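Local coordinates for protein yeast glycogen phosphorylase (Saccharomyces cerevisiae, PDB 1YGP) that belongs to the glycogen phosphorylases, two-domain enzymes of the GT-B fold that carry pyridoxal-5'-phosphate in a buried pocket, at residues 105-110 / 166-171; 512-517 / 720-725; 519-524 / 700-705; 715-720 / 737-742; 744-749 / 856-861. All blocks are in the same frame, centred on the assembly; numbering follows the deposited sequence.

Interaction 1 (105-110 / 166-171); sequences EFLMGR and LGRLAA. With PLP (pyridoxal-5'-phosphate), chain E.
The backbone N-H of L107 meets the carbonyl oxygen of G167 from above the carbonyl plane, not in the region of its lone pairs. The bond is still nearly straight, at 173° on the hydrogen, with L107 N to G167 O at 3.0 Å. On the opposite face of that carbonyl, A171 N makes its ordinary helical bond. One buried oxygen is thus gripped by two donors. This contact lies in the GT-B fold, where the loop after strand 98-102 of the larger sheet packs on helix 165-179. It forms part of the wall of the pyridoxal-5'-phosphate pocket.

L107 sits at the centre of an inverse gamma turn. Its CD1 lies 3.8 Å from PLP N1. R168 lies beside it, and its CG is 3.8 Å from PLP C4. CG of R168 stands anti to the backbone N (chi1 -173°), and the chain then bends at chi2 and chi3. This brings NH1 in front of the L107 carbonyl oxygen.

G167 is close to the loop backbone, and its CA makes a CA-H...O contact with E105 O. E105 lies alongside this glycine, and its OE1 takes a weak bond from G167 N. The carboxylate has other partners in Y316 and N163 N. Farther along the helix, the F106 CD1 corner rests on A170 CB at 3.6 Å. The carbonyl of L107 points almost straight at R168 NH1, with O to NH1 2.7 Å and the acceptor tilted 16° from the guanidinium plane.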
# COMPACT_ATOMS: atom_id res chain seq x y z
N GLU A 105 -4.93 19.10 9.54
CA GLU A 105 -4.57 17.95 10.33
C GLU A 105 -5.78 17.53 11.13
O GLU A 105 -6.55 18.39 11.58
CB GLU A 105 -3.40 18.31 11.22
CG GLU A 105 -3.51 19.58 12.03
CD GLU A 105 -2.36 19.73 13.00
OE1 GLU A 105 -2.31 18.99 13.97
OE2 GLU A 105 -1.52 20.59 12.80
N PHE A 106 -5.98 16.23 11.25
CA PHE A 106 -7.08 15.65 11.98
C PHE A 106 -6.34 14.64 12.84
O PHE A 106 -5.74 13.66 12.36
CB PHE A 106 -8.08 14.97 11.01
CG PHE A 106 -9.00 15.90 10.20
CD1 PHE A 106 -10.24 16.32 10.72
CD2 PHE A 106 -8.62 16.36 8.93
CE1 PHE A 106 -11.08 17.16 9.99
CE2 PHE A 106 -9.47 17.21 8.20
CZ PHE A 106 -10.70 17.61 8.73
N LEU A 107 -6.26 14.87 14.16
CA LEU A 107 -5.54 13.97 15.04
C LEU A 107 -6.56 12.93 15.45
O LEU A 107 -7.17 12.98 16.52
CB LEU A 107 -5.03 14.66 16.29
CG LEU A 107 -3.55 14.70 16.64
CD1 LEU A 107 -3.45 14.79 18.16
CD2 LEU A 107 -2.80 13.48 16.15
N MET A 108 -6.77 11.99 14.55
CA MET A 108 -7.78 10.98 14.77
C MET A 108 -7.47 9.97 15.87
O MET A 108 -8.42 9.52 16.52
CB MET A 108 -8.04 10.29 13.44
CG MET A 108 -8.59 11.27 12.42
SD MET A 108 -10.04 11.99 13.22
CE MET A 108 -11.27 10.90 12.59
N GLY A 109 -6.22 9.59 16.15
CA GLY A 109 -5.95 8.63 17.21
C GLY A 109 -6.24 7.21 16.76
O GLY A 109 -5.89 6.90 15.62
N ARG A 110 -6.83 6.33 17.57
CA ARG A 110 -7.15 4.97 17.13
C ARG A 110 -8.67 4.79 17.08
O ARG A 110 -9.45 5.01 18.03
CB ARG A 110 -6.64 3.94 18.06
CG ARG A 110 -5.19 3.92 18.39
CD ARG A 110 -5.04 2.82 19.45
NE ARG A 110 -3.66 2.45 19.65
CZ ARG A 110 -3.24 1.69 20.66
NH1 ARG A 110 -4.06 1.20 21.59
NH2 ARG A 110 -1.96 1.38 20.72
N LEU A 166 -4.34 21.71 17.03
CA LEU A 166 -5.14 22.12 15.88
C LEU A 166 -5.95 20.99 15.24
O LEU A 166 -7.14 21.11 14.96
CB LEU A 166 -4.24 22.71 14.81
CG LEU A 166 -4.94 23.14 13.55
CD1 LEU A 166 -5.83 24.30 13.93
CD2 LEU A 166 -3.96 23.50 12.46
N GLY A 167 -5.27 19.85 15.12
CA GLY A 167 -5.82 18.66 14.52
C GLY A 167 -6.71 17.94 15.49
O GLY A 167 -7.71 17.34 15.11
N ARG A 168 -6.33 17.98 16.77
CA ARG A 168 -7.17 17.33 17.76
C ARG A 168 -8.49 18.09 17.87
O ARG A 168 -9.52 17.46 18.10
CB ARG A 168 -6.42 17.28 19.11
CG ARG A 168 -7.12 16.47 20.22
CD ARG A 168 -7.34 15.02 19.82
NE ARG A 168 -8.66 14.61 20.22
CZ ARG A 168 -9.34 13.61 19.65
NH1 ARG A 168 -8.89 12.88 18.63
NH2 ARG A 168 -10.54 13.36 20.14
N LEU A 169 -8.52 19.41 17.65
CA LEU A 169 -9.73 20.21 17.72
C LEU A 169 -10.60 19.81 16.55
O LEU A 169 -11.80 19.60 16.73
CB LEU A 169 -9.45 21.70 17.62
CG LEU A 169 -10.64 22.64 17.75
CD1 LEU A 169 -11.20 22.62 19.14
CD2 LEU A 169 -10.20 24.04 17.46
N ALA A 170 -10.01 19.63 15.37
CA ALA A 170 -10.78 19.17 14.22
C ALA A 170 -11.37 17.78 14.47
O ALA A 170 -12.50 17.49 14.11
CB ALA A 170 -9.90 19.11 12.99
N ALA A 171 -10.62 16.91 15.17
CA ALA A 171 -11.05 15.56 15.47
C ALA A 171 -12.24 15.56 16.40
O ALA A 171 -13.28 15.00 16.04
CB ALA A 171 -9.90 14.80 16.12
N1 PLP E . -1.79 16.14 21.30
C2 PLP E . -2.50 15.12 21.84
C2A PLP E . -1.98 13.71 21.67
C3 PLP E . -3.69 15.36 22.51
O3 PLP E . -4.44 14.32 22.99
C4 PLP E . -4.15 16.66 22.65
C4A PLP E . -5.13 16.98 23.59
C5 PLP E . -3.41 17.69 22.08
C6 PLP E . -2.24 17.42 21.42
C5A PLP E . -3.83 19.17 22.29
O4P PLP E . -3.24 19.66 23.51
P PLP E . -2.52 21.06 23.64
O1P PLP E . -3.14 21.95 22.62
O2P PLP E . -3.03 21.55 25.08
O3P PLP E . -1.06 20.83 23.75

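Interaction 2 (512-517 / 720-725); sequences VTNGIT and EASGTS. With PLP (pyridoxal-5'-phosphate), chain E.
T724 is the side chain that packs against the extended N514-G515-I516 backbone. Its CB starts 3.8 Å from the CG2 methyl of I516, and the two side chains run alongside one another, pointing opposite ways. At the CG2 branch the methyl meets the backbone carbonyl, with T724 CG2 to G515 O at 3.7 Å. The same methyl lies 4.0 Å from N514 CB. The OG1 branch goes to pyridoxal-5'-phosphate instead, where T724 OG1 is 3.8 Å from PLP C5A. One threonine therefore touches both the loop and the bound group.

The rest of the contact is also packing. N514 CB approaches S722 OG at 3.7 Å, while that hydroxyl is hydrogen-bonded to V484 O. The backbone of I516 is paired with F859 and S861, which fixes the loop from another part of the chain. The contact is buried and joins the loop leading into helix 518-524 to the start of helix 724-730.

Next along this helix, S725 turns to the phosphate. OG lies between the backbone N and the carbonyl carbon (chi1 51°). OG and the backbone N both reach one phosphate oxygen. S725 OG gives a bond of 2.6 Å to PLP O2P, and S725 N gives one of 3.1 Å to PLP O2P at 162°. The N-terminal end of the helix would probably add a favourable field for the negative charge. A phosphate gripped at a helix N-terminus is a common phosphate-binding arrangement, used here in the pyridoxal-5'-phosphate site of a glycogen phosphorylase.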
# COMPACT_ATOMS: atom_id res chain seq x y z
N VAL A 512 -15.84 31.44 19.91
CA VAL A 512 -16.39 30.16 20.32
C VAL A 512 -15.21 29.45 20.99
O VAL A 512 -14.24 29.04 20.36
CB VAL A 512 -16.89 29.30 19.15
CG1 VAL A 512 -17.55 28.09 19.78
CG2 VAL A 512 -17.89 30.02 18.25
N THR A 513 -15.23 29.43 22.31
CA THR A 513 -14.26 28.75 23.14
C THR A 513 -14.27 27.27 22.80
O THR A 513 -15.33 26.66 22.65
CB THR A 513 -14.63 28.98 24.61
OG1 THR A 513 -14.46 30.40 24.80
CG2 THR A 513 -13.82 28.17 25.61
N ASN A 514 -13.06 26.76 22.63
CA ASN A 514 -12.81 25.37 22.26
C ASN A 514 -13.29 24.37 23.28
O ASN A 514 -13.71 24.77 24.36
CB ASN A 514 -11.33 25.18 22.02
CG ASN A 514 -10.92 25.75 20.68
OD1 ASN A 514 -9.73 25.82 20.38
ND2 ASN A 514 -11.75 26.23 19.76
N GLY A 515 -13.23 23.09 22.98
CA GLY A 515 -13.72 22.10 23.92
C GLY A 515 -13.29 20.74 23.46
O GLY A 515 -12.62 20.65 22.42
N ILE A 516 -13.67 19.68 24.15
CA ILE A 516 -13.23 18.33 23.87
C ILE A 516 -14.40 17.32 23.92
O ILE A 516 -15.39 17.54 24.65
CB ILE A 516 -12.13 17.88 24.89
CG1 ILE A 516 -12.64 18.04 26.30
CG2 ILE A 516 -10.87 18.69 24.71
CD1 ILE A 516 -11.82 17.17 27.21
N THR A 517 -14.30 16.21 23.18
CA THR A 517 -15.37 15.24 23.24
C THR A 517 -15.38 14.39 24.52
O THR A 517 -14.39 13.74 24.92
CB THR A 517 -15.32 14.33 22.01
OG1 THR A 517 -16.39 13.43 22.25
CG2 THR A 517 -14.02 13.57 21.78
N GLU A 720 -0.77 31.83 25.17
CA GLU A 720 -1.62 30.73 24.71
C GLU A 720 -3.01 31.18 24.36
O GLU A 720 -3.60 31.94 25.11
CB GLU A 720 -1.73 29.66 25.78
CG GLU A 720 -0.38 29.04 26.10
CD GLU A 720 0.24 28.05 25.10
OE1 GLU A 720 -0.15 27.97 23.93
OE2 GLU A 720 1.14 27.34 25.53
N ALA A 721 -3.54 30.74 23.22
CA ALA A 721 -4.86 31.19 22.82
C ALA A 721 -5.96 30.42 23.55
O ALA A 721 -6.83 31.07 24.13
CB ALA A 721 -5.03 31.03 21.32
N SER A 722 -5.96 29.09 23.51
CA SER A 722 -6.96 28.34 24.26
C SER A 722 -6.14 27.23 24.86
O SER A 722 -5.23 27.56 25.64
CB SER A 722 -8.05 27.80 23.34
OG SER A 722 -9.26 27.54 24.07
N GLY A 723 -6.39 25.94 24.61
CA GLY A 723 -5.53 24.90 25.13
C GLY A 723 -6.37 23.73 25.56
O GLY A 723 -6.79 23.64 26.72
N THR A 724 -6.63 22.81 24.63
CA THR A 724 -7.54 21.75 24.97
C THR A 724 -7.01 20.67 25.89
O THR A 724 -7.89 20.12 26.56
CB THR A 724 -8.11 21.12 23.67
OG1 THR A 724 -7.12 21.02 22.65
CG2 THR A 724 -9.23 22.01 23.18
N SER A 725 -5.72 20.35 26.09
CA SER A 725 -5.43 19.22 26.98
C SER A 725 -5.75 19.54 28.43
O SER A 725 -6.11 18.65 29.21
CB SER A 725 -3.99 18.78 26.90
OG SER A 725 -3.09 19.85 27.06
N1 PLP E . -1.79 16.14 21.30
C2 PLP E . -2.50 15.12 21.84
C2A PLP E . -1.98 13.71 21.67
C3 PLP E . -3.69 15.36 22.51
O3 PLP E . -4.44 14.32 22.99
C4 PLP E . -4.15 16.66 22.65
C4A PLP E . -5.13 16.98 23.59
C5 PLP E . -3.41 17.69 22.08
C6 PLP E . -2.24 17.42 21.42
C5A PLP E . -3.83 19.17 22.29
O4P PLP E . -3.24 19.66 23.51
P PLP E . -2.52 21.06 23.64
O1P PLP E . -3.14 21.95 22.62
O2P PLP E . -3.03 21.55 25.08
O3P PLP E . -1.06 20.83 23.75

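Interaction 3 (519-524 / 700-705); sequences RRWLKQ and KAEIII. With PLP (pyridoxal-5'-phosphate), chain E.
R520 and E702 lie crosswise and meet in a salt bridge. R520 NH1 to E702 OE2 is 2.9 Å. The carboxylate oxygen lies close to the guanidinium plane, at its edge. NH1 approaches OE2 on the syn side, somewhat out of the carboxylate plane. The two flat groups are turned 56° against each other. This is a helix-helix contact of the GT-B fold. Helix 518-524 comes after strand 509-511, an outermost strand of the larger sheet, and helix 698-704 follows strand 688-693 of the smaller one. The short segments cross at -46°, with axes 10.2 Å apart.

The arginine chain is extended at first and kinks at chi3 (-73°), which swings NH1 to the acid. NH1 also makes a weak bond to R110 O. R520 CD lies over one face of the W521 ring, toward the rim.

The indole itself stands nearly perpendicular to the E702 carboxylate. W521 CZ3 touches E702 CG at 3.7 Å, so the glutamate is packed by the ring at CG and paired at its carboxylate. A701 comes to the ring edge through its backbone carbon. K728 makes a cation-pi contact with the same ring. Past A701 the indole reaches pyridoxal-5'-phosphate, with W521 CH2 3.4 Å from PLP O3.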
# COMPACT_ATOMS: atom_id res chain seq x y z
N ARG A 519 -16.90 11.49 24.86
CA ARG A 519 -16.81 10.05 24.67
C ARG A 519 -15.37 9.58 24.60
O ARG A 519 -15.08 8.53 25.16
CB ARG A 519 -17.52 9.61 23.42
CG ARG A 519 -19.04 9.53 23.54
CD ARG A 519 -19.74 10.88 23.57
NE ARG A 519 -19.71 11.59 22.31
CZ ARG A 519 -20.15 12.86 22.24
NH1 ARG A 519 -20.61 13.50 23.31
NH2 ARG A 519 -20.12 13.51 21.07
N ARG A 520 -14.41 10.28 23.99
CA ARG A 520 -13.06 9.76 23.98
C ARG A 520 -12.37 10.17 25.27
O ARG A 520 -11.83 9.33 25.98
CB ARG A 520 -12.25 10.28 22.82
CG ARG A 520 -10.92 9.54 22.70
CD ARG A 520 -10.03 10.06 21.58
NE ARG A 520 -10.56 9.64 20.29
CZ ARG A 520 -10.26 8.47 19.73
NH1 ARG A 520 -9.43 7.61 20.32
NH2 ARG A 520 -10.78 8.16 18.55
N TRP A 521 -12.48 11.43 25.65
CA TRP A 521 -11.72 11.88 26.79
C TRP A 521 -12.27 11.49 28.16
O TRP A 521 -11.46 11.46 29.09
CB TRP A 521 -11.53 13.39 26.56
CG TRP A 521 -10.64 13.53 25.31
CD1 TRP A 521 -11.10 14.14 24.16
CD2 TRP A 521 -9.37 13.02 25.15
NE1 TRP A 521 -10.14 14.00 23.28
CE2 TRP A 521 -9.10 13.35 23.81
CE3 TRP A 521 -8.41 12.33 25.90
CZ2 TRP A 521 -7.88 12.99 23.22
CZ3 TRP A 521 -7.20 11.97 25.31
CH2 TRP A 521 -6.94 12.29 23.98
N LEU A 522 -13.56 11.11 28.34
CA LEU A 522 -14.04 10.60 29.62
C LEU A 522 -14.43 9.12 29.53
O LEU A 522 -13.94 8.28 30.29
CB LEU A 522 -15.26 11.39 30.11
CG LEU A 522 -16.04 11.00 31.37
CD1 LEU A 522 -15.14 10.96 32.57
CD2 LEU A 522 -17.10 12.03 31.68
N LYS A 523 -15.27 8.73 28.59
CA LYS A 523 -15.73 7.35 28.57
C LYS A 523 -14.69 6.40 28.00
O LYS A 523 -14.54 5.30 28.52
CB LYS A 523 -17.04 7.22 27.78
CG LYS A 523 -17.60 5.83 27.94
CD LYS A 523 -18.94 5.74 27.29
CE LYS A 523 -19.45 4.29 27.39
NZ LYS A 523 -19.41 3.75 28.74
N GLN A 524 -13.96 6.78 26.96
CA GLN A 524 -12.95 5.90 26.43
C GLN A 524 -11.76 5.89 27.37
O GLN A 524 -11.39 4.83 27.89
CB GLN A 524 -12.52 6.36 25.08
CG GLN A 524 -11.67 5.32 24.37
CD GLN A 524 -11.81 5.46 22.87
OE1 GLN A 524 -10.87 5.34 22.10
NE2 GLN A 524 -13.00 5.69 22.34
N LYS A 700 -1.40 7.32 24.07
CA LYS A 700 -0.59 7.53 25.25
C LYS A 700 -1.29 8.57 26.13
O LYS A 700 -1.44 8.36 27.33
CB LYS A 700 0.77 7.99 24.81
CG LYS A 700 1.49 6.88 24.04
CD LYS A 700 2.88 6.71 24.60
CE LYS A 700 3.68 5.73 23.78
NZ LYS A 700 3.84 6.18 22.41
N ALA A 701 -1.84 9.63 25.54
CA ALA A 701 -2.56 10.66 26.28
C ALA A 701 -3.85 10.09 26.88
O ALA A 701 -4.28 10.57 27.93
CB ALA A 701 -2.93 11.83 25.37
N GLU A 702 -4.47 9.06 26.30
CA GLU A 702 -5.64 8.48 26.91
C GLU A 702 -5.23 7.65 28.12
O GLU A 702 -6.09 7.41 28.97
CB GLU A 702 -6.38 7.58 25.94
CG GLU A 702 -7.28 8.28 24.92
CD GLU A 702 -7.81 7.36 23.82
OE1 GLU A 702 -8.30 6.26 24.11
OE2 GLU A 702 -7.73 7.72 22.65
N ILE A 703 -3.97 7.20 28.27
CA ILE A 703 -3.55 6.47 29.46
C ILE A 703 -3.03 7.47 30.49
O ILE A 703 -3.37 7.39 31.67
CB ILE A 703 -2.44 5.45 29.09
CG1 ILE A 703 -2.97 4.42 28.10
CG2 ILE A 703 -1.97 4.70 30.34
CD1 ILE A 703 -4.27 3.65 28.50
N ILE A 704 -2.25 8.45 30.02
CA ILE A 704 -1.62 9.47 30.85
C ILE A 704 -2.60 10.44 31.48
O ILE A 704 -2.55 10.60 32.70
CB ILE A 704 -0.58 10.24 30.02
CG1 ILE A 704 0.54 9.30 29.69
CG2 ILE A 704 -0.06 11.47 30.75
CD1 ILE A 704 1.64 9.91 28.83
N ILE A 705 -3.52 11.09 30.75
CA ILE A 705 -4.42 12.04 31.39
C ILE A 705 -5.29 11.50 32.54
O ILE A 705 -5.20 12.12 33.61
CB ILE A 705 -5.24 12.67 30.24
CG1 ILE A 705 -4.29 13.67 29.61
CG2 ILE A 705 -6.55 13.32 30.67
CD1 ILE A 705 -4.65 14.35 28.29
N1 PLP E . -1.79 16.14 21.30
C2 PLP E . -2.50 15.12 21.84
C2A PLP E . -1.98 13.71 21.67
C3 PLP E . -3.69 15.36 22.51
O3 PLP E . -4.44 14.32 22.99
C4 PLP E . -4.15 16.66 22.65
C4A PLP E . -5.13 16.98 23.59
C5 PLP E . -3.41 17.69 22.08
C6 PLP E . -2.24 17.42 21.42
C5A PLP E . -3.83 19.17 22.29
O4P PLP E . -3.24 19.66 23.51
P PLP E . -2.52 21.06 23.64
O1P PLP E . -3.14 21.95 22.62
O2P PLP E . -3.03 21.55 25.08
O3P PLP E . -1.06 20.83 23.75

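Interaction 4 (715-720 / 737-742); sequences STAGTE and IGTVDG
D741 OD1 accepts backbone N-H groups from a turn and from E720 just after it. The bond from E720 N to D741 OD1 is 3.1 Å, on the syn lone pair and almost straight (174°). The same oxygen takes a weak bond from G718 N at 3.0 Å. CG of D741 is anti to the backbone N (chi1 163°), which points the acid into the turn. E720 CB lies near D741 OD2. A hydroxyl bond adds to these, from T739 OG1 to S715 O at 2.8 Å, with the donor tilted slightly from the carbonyl plane. G742 CA makes a CA-H...O contact with E720 O at 3.3 Å.

The turn is a type II beta turn from T716 to T719. T719 N and T719 OG1 both bond to T716 O, the hydroxyl lying in the carbonyl plane. The turn follows strand 710-713, and D741 follows the adjacent parallel strand 735-739, so the contact sits at the C-terminal ends of two strands in the six-stranded parallel sheet of the GT-B fold.

Apolar packing is modest. T739 CG2 meets A717 CB at 3.9 Å.

As for charge, E720 OE2 and D741 OD2 stay 5.3 Å apart. The E720 side chain bends away at chi2, and its OE2 forms a salt bridge with K613.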
# COMPACT_ATOMS: atom_id res chain seq x y z
N SER A 715 2.97 28.16 30.54
CA SER A 715 3.53 29.07 29.54
C SER A 715 3.68 30.49 30.01
O SER A 715 2.96 30.90 30.94
CB SER A 715 2.66 29.10 28.31
OG SER A 715 2.88 27.95 27.52
N THR A 716 4.55 31.30 29.39
CA THR A 716 4.68 32.68 29.82
C THR A 716 3.32 33.36 29.64
O THR A 716 2.61 33.06 28.66
CB THR A 716 5.74 33.38 29.00
OG1 THR A 716 6.88 32.54 28.89
CG2 THR A 716 6.13 34.67 29.69
N ALA A 717 2.87 34.23 30.58
CA ALA A 717 1.54 34.80 30.42
C ALA A 717 1.38 35.67 29.18
O ALA A 717 2.21 36.49 28.77
CB ALA A 717 1.21 35.64 31.61
N GLY A 718 0.26 35.42 28.52
CA GLY A 718 -0.01 36.10 27.29
C GLY A 718 0.35 35.29 26.06
O GLY A 718 0.11 35.81 24.97
N THR A 719 0.85 34.05 26.15
CA THR A 719 1.21 33.31 24.94
C THR A 719 0.26 32.25 24.44
O THR A 719 0.48 31.75 23.34
CB THR A 719 2.57 32.61 25.10
OG1 THR A 719 2.43 31.75 26.22
CG2 THR A 719 3.73 33.57 25.31
N GLU A 720 -0.77 31.83 25.17
CA GLU A 720 -1.62 30.73 24.71
C GLU A 720 -3.01 31.18 24.36
O GLU A 720 -3.60 31.94 25.11
CB GLU A 720 -1.73 29.66 25.78
CG GLU A 720 -0.38 29.04 26.10
CD GLU A 720 0.24 28.05 25.10
OE1 GLU A 720 -0.15 27.97 23.93
OE2 GLU A 720 1.14 27.34 25.53
N ILE A 737 -1.74 23.40 37.76
CA ILE A 737 -0.89 24.44 38.30
C ILE A 737 -0.62 25.22 37.01
O ILE A 737 -0.11 24.66 36.03
CB ILE A 737 0.47 23.92 38.95
CG1 ILE A 737 1.29 25.16 39.34
CG2 ILE A 737 1.27 23.00 38.03
CD1 ILE A 737 2.48 24.88 40.27
N GLY A 738 -0.98 26.49 36.90
CA GLY A 738 -0.81 27.17 35.64
C GLY A 738 -0.70 28.67 35.77
O GLY A 738 -0.89 29.26 36.84
N THR A 739 -0.35 29.24 34.62
CA THR A 739 -0.23 30.66 34.48
C THR A 739 -1.60 31.20 34.12
O THR A 739 -2.46 30.47 33.60
CB THR A 739 0.71 30.98 33.38
OG1 THR A 739 1.69 29.98 33.30
CG2 THR A 739 1.40 32.29 33.69
N VAL A 740 -1.87 32.48 34.39
CA VAL A 740 -3.19 33.03 34.13
C VAL A 740 -3.21 33.54 32.70
O VAL A 740 -3.00 34.70 32.33
CB VAL A 740 -3.48 34.10 35.25
CG1 VAL A 740 -2.28 35.02 35.48
CG2 VAL A 740 -4.74 34.86 34.86
N ASP A 741 -3.42 32.51 31.89
CA ASP A 741 -3.32 32.60 30.46
C ASP A 741 -4.07 31.43 29.84
O ASP A 741 -4.32 30.43 30.50
CB ASP A 741 -1.82 32.58 30.15
CG ASP A 741 -1.41 32.27 28.73
OD1 ASP A 741 -1.60 33.11 27.85
OD2 ASP A 741 -0.92 31.16 28.54
N GLY A 742 -4.45 31.58 28.57
CA GLY A 742 -5.06 30.53 27.77
C GLY A 742 -6.40 30.06 28.31
O GLY A 742 -7.21 30.79 28.91

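Interaction 5 (744-749 / 856-861); sequences NVEITR and VGFFSS
I747 places its CD1 methyl over one face of the F859 ring. The methyl is 3.9 Å from the ring centroid and 29° off the ring normal, a CH-pi contact. I747 CD1 comes nearest to F859 CE2, at 3.5 Å. CG1 of I747 is anti to the carbonyl carbon (chi1 -57°), and a second turn at chi2 carries CD1 onto the ring.

F859 has its CG beside its own backbone N (chi1 -55°), which brings the ring under I747 CD1, with its edge at E746 O. F859 CZ is 3.6 Å from E746 O. F858 takes the other course, with CG anti to the backbone N, and its ring goes to R749. The bend of R749 at chi3 brings the guanidinium to the F858 ring, NH2 leading, the two planes being nearly perpendicular. The same bend brings NH1 to E746 OE2 for a weak bond within a salt bridge. That oxygen also bonds to T513 OG1.

The contact joins helix 743-751 to the turn between helices 842-856 and 861-873. The two segments share neither a hydrogen bond nor a salt bridge. A CH-pi contact and a guanidinium set against a ring carry the contact, while E746 and R749 spend their charges on each other and on outside partners such as T513.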
# COMPACT_ATOMS: atom_id res chain seq x y z
N ASN A 744 -6.67 28.34 30.84
CA ASN A 744 -6.66 28.37 32.28
C ASN A 744 -7.66 29.36 32.83
O ASN A 744 -8.44 29.00 33.71
CB ASN A 744 -5.30 28.74 32.80
CG ASN A 744 -4.36 27.56 32.70
OD1 ASN A 744 -4.72 26.38 32.69
ND2 ASN A 744 -3.07 27.81 32.60
N VAL A 745 -7.73 30.56 32.26
CA VAL A 745 -8.68 31.60 32.64
C VAL A 745 -10.13 31.07 32.56
O VAL A 745 -10.85 31.10 33.56
CB VAL A 745 -8.45 32.82 31.70
CG1 VAL A 745 -9.47 33.90 31.97
CG2 VAL A 745 -7.09 33.45 31.94
N GLU A 746 -10.59 30.52 31.44
CA GLU A 746 -11.95 29.98 31.40
C GLU A 746 -12.18 28.76 32.26
O GLU A 746 -13.29 28.64 32.80
CB GLU A 746 -12.35 29.65 29.98
CG GLU A 746 -12.91 30.96 29.50
CD GLU A 746 -13.06 31.12 28.00
OE1 GLU A 746 -12.06 31.48 27.35
OE2 GLU A 746 -14.17 30.94 27.50
N ILE A 747 -11.18 27.87 32.45
CA ILE A 747 -11.29 26.74 33.39
C ILE A 747 -11.63 27.35 34.76
O ILE A 747 -12.62 26.95 35.38
CB ILE A 747 -9.96 25.94 33.60
CG1 ILE A 747 -9.38 25.37 32.30
CG2 ILE A 747 -10.23 24.84 34.60
CD1 ILE A 747 -10.39 24.58 31.49
N THR A 748 -10.87 28.37 35.19
CA THR A 748 -11.03 29.02 36.48
C THR A 748 -12.42 29.60 36.66
O THR A 748 -13.03 29.37 37.70
CB THR A 748 -9.96 30.10 36.61
OG1 THR A 748 -8.73 29.38 36.60
CG2 THR A 748 -10.06 30.93 37.86
N ARG A 749 -12.94 30.30 35.66
CA ARG A 749 -14.29 30.82 35.69
C ARG A 749 -15.28 29.70 36.00
O ARG A 749 -15.92 29.72 37.05
CB ARG A 749 -14.60 31.44 34.34
CG ARG A 749 -15.96 32.06 34.15
CD ARG A 749 -16.13 32.38 32.67
NE ARG A 749 -16.44 31.18 31.92
CZ ARG A 749 -16.31 31.10 30.59
NH1 ARG A 749 -15.90 32.14 29.86
NH2 ARG A 749 -16.61 29.96 29.97
N VAL A 856 -16.87 20.78 34.60
CA VAL A 856 -16.14 20.76 33.34
C VAL A 856 -17.06 20.81 32.11
O VAL A 856 -16.66 21.25 31.03
CB VAL A 856 -15.26 19.49 33.29
CG1 VAL A 856 -16.09 18.23 32.99
CG2 VAL A 856 -14.19 19.75 32.24
N GLY A 857 -18.31 20.40 32.24
CA GLY A 857 -19.26 20.29 31.14
C GLY A 857 -19.34 21.39 30.09
O GLY A 857 -19.71 21.09 28.96
N PHE A 858 -19.03 22.66 30.36
CA PHE A 858 -19.10 23.67 29.31
C PHE A 858 -18.06 23.38 28.23
O PHE A 858 -18.24 23.75 27.07
CB PHE A 858 -18.85 25.02 29.92
CG PHE A 858 -18.61 26.18 28.96
CD1 PHE A 858 -19.69 26.88 28.41
CD2 PHE A 858 -17.30 26.58 28.67
CE1 PHE A 858 -19.45 27.99 27.59
CE2 PHE A 858 -17.07 27.69 27.85
CZ PHE A 858 -18.15 28.39 27.31
N PHE A 859 -16.97 22.71 28.59
CA PHE A 859 -15.95 22.45 27.61
C PHE A 859 -16.28 21.22 26.78
O PHE A 859 -15.37 20.63 26.19
CB PHE A 859 -14.60 22.30 28.31
CG PHE A 859 -14.27 23.50 29.17
CD1 PHE A 859 -14.10 24.75 28.58
CD2 PHE A 859 -14.18 23.35 30.56
CE1 PHE A 859 -13.85 25.87 29.38
CE2 PHE A 859 -13.93 24.47 31.35
CZ PHE A 859 -13.77 25.73 30.77
N SER A 860 -17.53 20.77 26.68
CA SER A 860 -17.84 19.66 25.81
C SER A 860 -17.87 20.16 24.37
O SER A 860 -18.61 21.10 24.04
CB SER A 860 -19.18 19.09 26.22
OG SER A 860 -19.63 18.02 25.40
N SER A 861 -17.14 19.53 23.44
CA SER A 861 -17.15 19.94 22.04
C SER A 861 -18.55 19.91 21.42
O SER A 861 -18.74 20.51 20.35
CB SER A 861 -16.23 19.04 21.23
OG SER A 861 -16.43 17.65 21.50

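Interactions 1, 2 and 3 are buried and line part of the pyridoxal-5'-phosphate pocket. Interaction 1 lies closest to the chain centre and is held by backbone and arginine bonds. Interaction 2 is side-chain packing, with its hydrogen bonds going to the phosphate. Interaction 3 relies on a salt bridge and an indole. R168 of interaction 1 touches R520 and W521 of interaction 3. Interaction 4 is farther out and partly buried, sharing E720 with interaction 2. Its acid-to-turn bonds contrast with the aromatic packing of interaction 5, which is buried though well out from the centre, with R749 exposed. Interactions 4 and 5 adjoin through T739 O and N744 ND2. Interaction 5 also abuts interaction 2 through T513 and E746.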